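Local coordinates for fimbrium subunit Fim1C (Bacteroides vulgatus, PDB 4QB7), which probably forms part of the tip of fimbriae, the cell-surface filaments that mediate adhesion and biofilm formation, at residues N11-V22 and S75-D87. Sequence-based numbering, arbitrary orientation.
Sequences NRTIGLDVYTEV and SWGYTNLRFWPID. With SO4 (sulfate ion), chain O; SO4 (sulfate ion), chain L.
Arg-12 and Trp-84 are joined by two hydrogen bonds: Trp-84 N donates to Arg-12 O (2.6 Å) in a nearly straight bond, and Arg-12, its chain bent at chi3 (44°), brings NH1 back to Trp-84 O (3.0 Å), which sits somewhat out of the guanidinium plane. Phe-83 CB and Ile-86 CG1 cover opposite faces of that guanidinium. Tyr-78 OH donates to a lone pair of Ile-14 O (3.0 Å), approaching within the carbonyl plane. Between strands 15-18 and 75-77 water replaces direct pairing: one molecule bridges Leu-16 N and Trp-76 O, another Leu-16 O and Trp-76 N. The apolar part comprises two CH-pi contacts and packing of Leu-16. Ile-14 CG1 lies over the five-membered ring of Trp-84, 3.6 Å from its centroid, while Trp-84 NE1 bonds to Gly-158 O; Val-18 CG2 covers the Trp-76 indole likewise, and Leu-16 CD1 meets Tyr-78 CD1 (3.7 Å). A phenylalanine in place of Tyr-78 would probably leave Ile-14 O without its hydroxyl partner and the ring freer to shift. Strand 15-18, within a predicted propeptide, pairs in parallel with strand 159-178 through Gly-15 and Asp-17; its junction with 75-77 is water-mediated, direct backbone bonding being confined to Arg-12 and Trp-84.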
loop_
_atom_site.group_PDB
_atom_site.type_symbol
_atom_site.label_atom_id
_atom_site.label_comp_id
_atom_site.label_asym_id
_atom_site.label_seq_id
_atom_site.Cartn_x
_atom_site.Cartn_y
_atom_site.Cartn_z
ATOM N N ASN A 11 -37.140 -6.222 -12.383
ATOM C CA ASN A 11 -35.950 -7.059 -12.613
ATOM C C ASN A 11 -35.426 -7.683 -11.280
ATOM O O ASN A 11 -35.714 -7.163 -10.190
ATOM C CB ASN A 11 -34.826 -6.261 -13.338
ATOM C CG ASN A 11 -33.723 -7.113 -13.954
ATOM O OD1 ASN A 11 -32.529 -6.826 -13.799
ATOM N ND2 ASN A 11 -34.091 -8.191 -14.654
ATOM N N ARG A 12 -34.676 -8.808 -11.377
ATOM C CA ARG A 12 -34.176 -9.489 -10.188
ATOM C C ARG A 12 -32.654 -9.790 -10.251
ATOM O O ARG A 12 -32.086 -10.144 -9.225
ATOM C CB ARG A 12 -34.987 -10.779 -9.946
ATOM C CG ARG A 12 -35.356 -11.027 -8.476
ATOM C CD ARG A 12 -36.485 -12.030 -8.248
ATOM N NE ARG A 12 -36.385 -13.249 -9.063
ATOM C CZ ARG A 12 -35.788 -14.380 -8.685
ATOM N NH1 ARG A 12 -35.202 -14.468 -7.493
ATOM N NH2 ARG A 12 -35.762 -15.427 -9.501
ATOM N N THR A 13 -31.981 -9.620 -11.404
ATOM C CA THR A 13 -30.536 -9.899 -11.441
ATOM C C THR A 13 -29.734 -8.744 -10.751
ATOM O O THR A 13 -30.113 -7.559 -10.779
ATOM C CB THR A 13 -30.017 -10.258 -12.856
ATOM O OG1 THR A 13 -28.606 -10.522 -12.786
ATOM C CG2 THR A 13 -30.322 -9.189 -13.904
ATOM N N ILE A 14 -28.654 -9.157 -10.080
ATOM C CA ILE A 14 -27.792 -8.308 -9.280
ATOM C C ILE A 14 -26.792 -7.639 -10.190
ATOM O O ILE A 14 -26.040 -8.314 -10.891
ATOM C CB ILE A 14 -27.130 -9.125 -8.132
ATOM C CG1 ILE A 14 -28.230 -9.696 -7.208
ATOM C CG2 ILE A 14 -26.101 -8.276 -7.341
ATOM C CD1 ILE A 14 -27.853 -10.762 -6.361
ATOM N N GLY A 15 -26.842 -6.316 -10.201
ATOM C CA GLY A 15 -25.945 -5.493 -10.987
ATOM C C GLY A 15 -24.757 -5.086 -10.152
ATOM O O GLY A 15 -24.846 -5.043 -8.911
ATOM N N LEU A 16 -23.619 -4.825 -10.828
ATOM C CA LEU A 16 -22.401 -4.403 -10.150
ATOM C C LEU A 16 -21.960 -3.072 -10.659
ATOM O O LEU A 16 -22.048 -2.803 -11.850
ATOM C CB LEU A 16 -21.227 -5.401 -10.305
ATOM C CG LEU A 16 -21.441 -6.868 -9.991
ATOM C CD1 LEU A 16 -20.170 -7.626 -10.222
ATOM C CD2 LEU A 16 -21.930 -7.068 -8.576
ATOM N N ASP A 17 -21.387 -2.277 -9.769
ATOM C CA ASP A 17 -20.799 -0.990 -10.084
ATOM C C ASP A 17 -19.674 -0.735 -9.115
ATOM O O ASP A 17 -19.716 -1.209 -7.990
ATOM C CB ASP A 17 -21.856 0.129 -10.030
ATOM C CG ASP A 17 -21.342 1.498 -10.438
ATOM O OD1 ASP A 17 -20.498 1.566 -11.383
ATOM O OD2 ASP A 17 -21.800 2.502 -9.841
ATOM N N VAL A 18 -18.647 -0.035 -9.562
ATOM C CA VAL A 18 -17.497 0.348 -8.747
ATOM C C VAL A 18 -17.410 1.854 -8.846
ATOM O O VAL A 18 -17.425 2.409 -9.949
ATOM C CB VAL A 18 -16.190 -0.370 -9.127
ATOM C CG1 VAL A 18 -15.030 0.080 -8.247
ATOM C CG2 VAL A 18 -16.359 -1.876 -9.055
ATOM N N TYR A 19 -17.429 2.507 -7.686
ATOM C CA TYR A 19 -17.404 3.948 -7.544
ATOM C C TYR A 19 -16.060 4.477 -7.999
ATOM O O TYR A 19 -15.031 3.880 -7.695
ATOM C CB TYR A 19 -17.712 4.326 -6.092
ATOM C CG TYR A 19 -17.461 5.768 -5.724
ATOM C CD1 TYR A 19 -16.194 6.198 -5.339
ATOM C CD2 TYR A 19 -18.509 6.684 -5.662
ATOM C CE1 TYR A 19 -15.958 7.522 -4.973
ATOM C CE2 TYR A 19 -18.291 8.008 -5.275
ATOM C CZ TYR A 19 -17.011 8.423 -4.932
ATOM O OH TYR A 19 -16.767 9.729 -4.566
ATOM N N THR A 20 -16.096 5.571 -8.788
ATOM C CA THR A 20 -14.935 6.267 -9.337
ATOM C C THR A 20 -14.747 7.575 -8.561
ATOM O O THR A 20 -15.666 8.401 -8.452
ATOM C CB THR A 20 -15.077 6.502 -10.865
ATOM O OG1 THR A 20 -15.323 5.270 -11.524
ATOM C CG2 THR A 20 -13.833 7.094 -11.474
ATOM N N GLU A 21 -13.536 7.748 -8.040
ATOM C CA GLU A 21 -13.096 8.928 -7.286
ATOM C C GLU A 21 -12.811 10.112 -8.250
ATOM O O GLU A 21 -12.486 9.888 -9.422
ATOM C CB GLU A 21 -11.845 8.581 -6.435
ATOM C CG GLU A 21 -10.700 7.905 -7.199
ATOM C CD GLU A 21 -10.675 6.384 -7.333
ATOM O OE1 GLU A 21 -11.703 5.776 -7.728
ATOM O OE2 GLU A 21 -9.574 5.816 -7.137
ATOM N N VAL A 22 -12.924 11.362 -7.746
ATOM C CA VAL A 22 -12.678 12.592 -8.522
ATOM C C VAL A 22 -11.162 12.886 -8.576
ATOM O O VAL A 22 -10.409 12.194 -9.264
ATOM C CB VAL A 22 -13.483 13.791 -7.944
ATOM C CG1 VAL A 22 -13.175 15.082 -8.697
ATOM C CG2 VAL A 22 -14.989 13.506 -7.949
ATOM N N SER A 75 -19.286 -2.813 -18.876
ATOM C CA SER A 75 -19.956 -3.157 -17.614
ATOM C C SER A 75 -19.169 -4.159 -16.757
ATOM O O SER A 75 -18.284 -4.838 -17.272
ATOM C CB SER A 75 -21.344 -3.719 -17.886
ATOM O OG SER A 75 -21.225 -5.006 -18.460
ATOM N N TRP A 76 -19.498 -4.246 -15.451
ATOM C CA TRP A 76 -18.926 -5.229 -14.519
ATOM C C TRP A 76 -19.819 -6.459 -14.496
ATOM O O TRP A 76 -21.037 -6.326 -14.425
ATOM C CB TRP A 76 -18.798 -4.681 -13.089
ATOM C CG TRP A 76 -17.791 -3.607 -12.913
ATOM C CD1 TRP A 76 -18.019 -2.263 -12.863
ATOM C CD2 TRP A 76 -16.393 -3.787 -12.688
ATOM N NE1 TRP A 76 -16.840 -1.592 -12.659
ATOM C CE2 TRP A 76 -15.816 -2.501 -12.595
ATOM C CE3 TRP A 76 -15.550 -4.917 -12.639
ATOM C CZ2 TRP A 76 -14.445 -2.313 -12.387
ATOM C CZ3 TRP A 76 -14.189 -4.725 -12.449
ATOM C CH2 TRP A 76 -13.649 -3.438 -12.330
ATOM N N GLY A 77 -19.211 -7.633 -14.560
ATOM C CA GLY A 77 -19.921 -8.899 -14.552
ATOM C C GLY A 77 -19.245 -9.982 -13.746
ATOM O O GLY A 77 -18.106 -9.836 -13.290
ATOM N N TYR A 78 -19.981 -11.062 -13.544
ATOM C CA TYR A 78 -19.583 -12.274 -12.839
ATOM C C TYR A 78 -20.199 -13.434 -13.626
ATOM O O TYR A 78 -21.192 -13.219 -14.331
ATOM C CB TYR A 78 -20.008 -12.227 -11.350
ATOM C CG TYR A 78 -21.485 -11.973 -11.118
ATOM C CD1 TYR A 78 -21.998 -10.680 -11.109
ATOM C CD2 TYR A 78 -22.362 -13.019 -10.855
ATOM C CE1 TYR A 78 -23.355 -10.438 -10.892
ATOM C CE2 TYR A 78 -23.719 -12.790 -10.620
ATOM C CZ TYR A 78 -24.214 -11.496 -10.648
ATOM O OH TYR A 78 -25.552 -11.248 -10.438
ATOM N N THR A 79 -19.583 -14.626 -13.574
ATOM C CA THR A 79 -20.020 -15.810 -14.332
ATOM C C THR A 79 -21.211 -16.539 -13.660
ATOM O O THR A 79 -22.222 -16.783 -14.335
ATOM C CB THR A 79 -18.843 -16.766 -14.581
ATOM O OG1 THR A 79 -18.323 -17.214 -13.327
ATOM C CG2 THR A 79 -17.722 -16.120 -15.397
ATOM N N ASN A 80 -21.106 -16.879 -12.355
ATOM C CA ASN A 80 -22.178 -17.594 -11.640
ATOM C C ASN A 80 -23.317 -16.643 -11.308
ATOM O O ASN A 80 -23.255 -15.969 -10.282
ATOM C CB ASN A 80 -21.647 -18.273 -10.360
ATOM C CG ASN A 80 -20.630 -19.349 -10.620
ATOM O OD1 ASN A 80 -19.423 -19.135 -10.473
ATOM N ND2 ASN A 80 -21.097 -20.523 -11.032
ATOM N N LEU A 81 -24.350 -16.584 -12.165
ATOM C CA LEU A 81 -25.481 -15.673 -11.971
ATOM C C LEU A 81 -26.308 -15.941 -10.712
ATOM O O LEU A 81 -26.549 -17.080 -10.306
ATOM C CB LEU A 81 -26.408 -15.592 -13.182
ATOM C CG LEU A 81 -26.803 -14.145 -13.524
ATOM C CD1 LEU A 81 -25.590 -13.331 -14.074
ATOM C CD2 LEU A 81 -27.991 -14.112 -14.462
ATOM N N ARG A 82 -26.662 -14.834 -10.070
ATOM C CA ARG A 82 -27.397 -14.736 -8.828
ATOM C C ARG A 82 -28.455 -13.682 -8.985
ATOM O O ARG A 82 -28.272 -12.710 -9.728
ATOM C CB ARG A 82 -26.456 -14.371 -7.668
ATOM C CG ARG A 82 -25.447 -15.435 -7.277
ATOM C CD ARG A 82 -26.024 -16.528 -6.395
ATOM N NE ARG A 82 -24.962 -17.436 -5.962
ATOM C CZ ARG A 82 -24.524 -18.475 -6.669
ATOM N NH1 ARG A 82 -25.079 -18.776 -7.839
ATOM N NH2 ARG A 82 -23.533 -19.227 -6.207
ATOM N N PHE A 83 -29.553 -13.857 -8.248
ATOM C CA PHE A 83 -30.709 -12.989 -8.302
ATOM C C PHE A 83 -31.056 -12.463 -6.947
ATOM O O PHE A 83 -30.802 -13.144 -5.956
ATOM C CB PHE A 83 -31.899 -13.790 -8.872
ATOM C CG PHE A 83 -31.678 -14.261 -10.293
ATOM C CD1 PHE A 83 -30.986 -15.443 -10.554
ATOM C CD2 PHE A 83 -32.134 -13.511 -11.368
ATOM C CE1 PHE A 83 -30.734 -15.852 -11.866
ATOM C CE2 PHE A 83 -31.902 -13.933 -12.678
ATOM C CZ PHE A 83 -31.193 -15.096 -12.916
ATOM N N TRP A 84 -31.688 -11.279 -6.884
ATOM C CA TRP A 84 -32.160 -10.727 -5.616
ATOM C C TRP A 84 -33.238 -11.642 -5.081
ATOM O O TRP A 84 -33.967 -12.236 -5.883
ATOM C CB TRP A 84 -32.715 -9.304 -5.777
ATOM C CG TRP A 84 -31.681 -8.258 -6.089
ATOM C CD1 TRP A 84 -31.478 -7.651 -7.288
ATOM C CD2 TRP A 84 -30.724 -7.680 -5.176
ATOM N NE1 TRP A 84 -30.443 -6.750 -7.195
ATOM C CE2 TRP A 84 -29.957 -6.752 -5.911
ATOM C CE3 TRP A 84 -30.438 -7.861 -3.809
ATOM C CZ2 TRP A 84 -28.940 -5.983 -5.321
ATOM C CZ3 TRP A 84 -29.412 -7.130 -3.235
ATOM C CH2 TRP A 84 -28.688 -6.186 -3.979
ATOM N N PRO A 85 -33.411 -11.779 -3.754
ATOM C CA PRO A 85 -34.498 -12.636 -3.264
ATOM C C PRO A 85 -35.883 -12.134 -3.712
ATOM O O PRO A 85 -36.071 -10.935 -3.944
ATOM C CB PRO A 85 -34.333 -12.568 -1.743
ATOM C CG PRO A 85 -32.931 -12.144 -1.519
ATOM C CD PRO A 85 -32.643 -11.199 -2.633
ATOM N N ILE A 86 -36.837 -13.063 -3.876
ATOM C CA ILE A 86 -38.233 -12.743 -4.220
ATOM C C ILE A 86 -38.933 -12.248 -2.939
ATOM O O ILE A 86 -39.817 -11.395 -3.012
ATOM C CB ILE A 86 -38.986 -13.951 -4.858
ATOM C CG1 ILE A 86 -38.215 -14.549 -6.051
ATOM C CG2 ILE A 86 -40.395 -13.554 -5.325
ATOM C CD1 ILE A 86 -38.286 -16.148 -6.140
ATOM N N ASP A 87 -38.517 -12.769 -1.764
ATOM C CA ASP A 87 -39.092 -12.373 -0.483
ATOM C C ASP A 87 -38.296 -11.172 0.128
ATOM O O ASP A 87 -37.641 -10.449 -0.618
ATOM C CB ASP A 87 -39.175 -13.588 0.467
ATOM C CG ASP A 87 -37.855 -14.287 0.737
ATOM O OD1 ASP A 87 -36.808 -13.769 0.298
ATOM O OD2 ASP A 87 -37.867 -15.335 1.427
HETATM S S SO4 O . -23.830 -9.757 -14.614
HETATM O O1 SO4 O . -23.411 -9.403 -15.973
HETATM O O2 SO4 O . -23.555 -8.658 -13.668
HETATM O O3 SO4 O . -25.273 -10.007 -14.599
HETATM O O4 SO4 O . -23.105 -10.970 -14.237
HETATM S S SO4 L . -35.590 -16.517 -3.429
HETATM O O1 SO4 L . -35.201 -15.775 -4.640
HETATM O O2 SO4 L . -34.604 -16.291 -2.372
HETATM O O3 SO4 L . -36.913 -16.069 -2.974
HETATM O O4 SO4 L . -35.622 -17.945 -3.753
HETATM O O HOH W 1 -23.564 -5.464 -13.687
HETATM O O HOH W 2 -21.425 -2.625 -14.392
#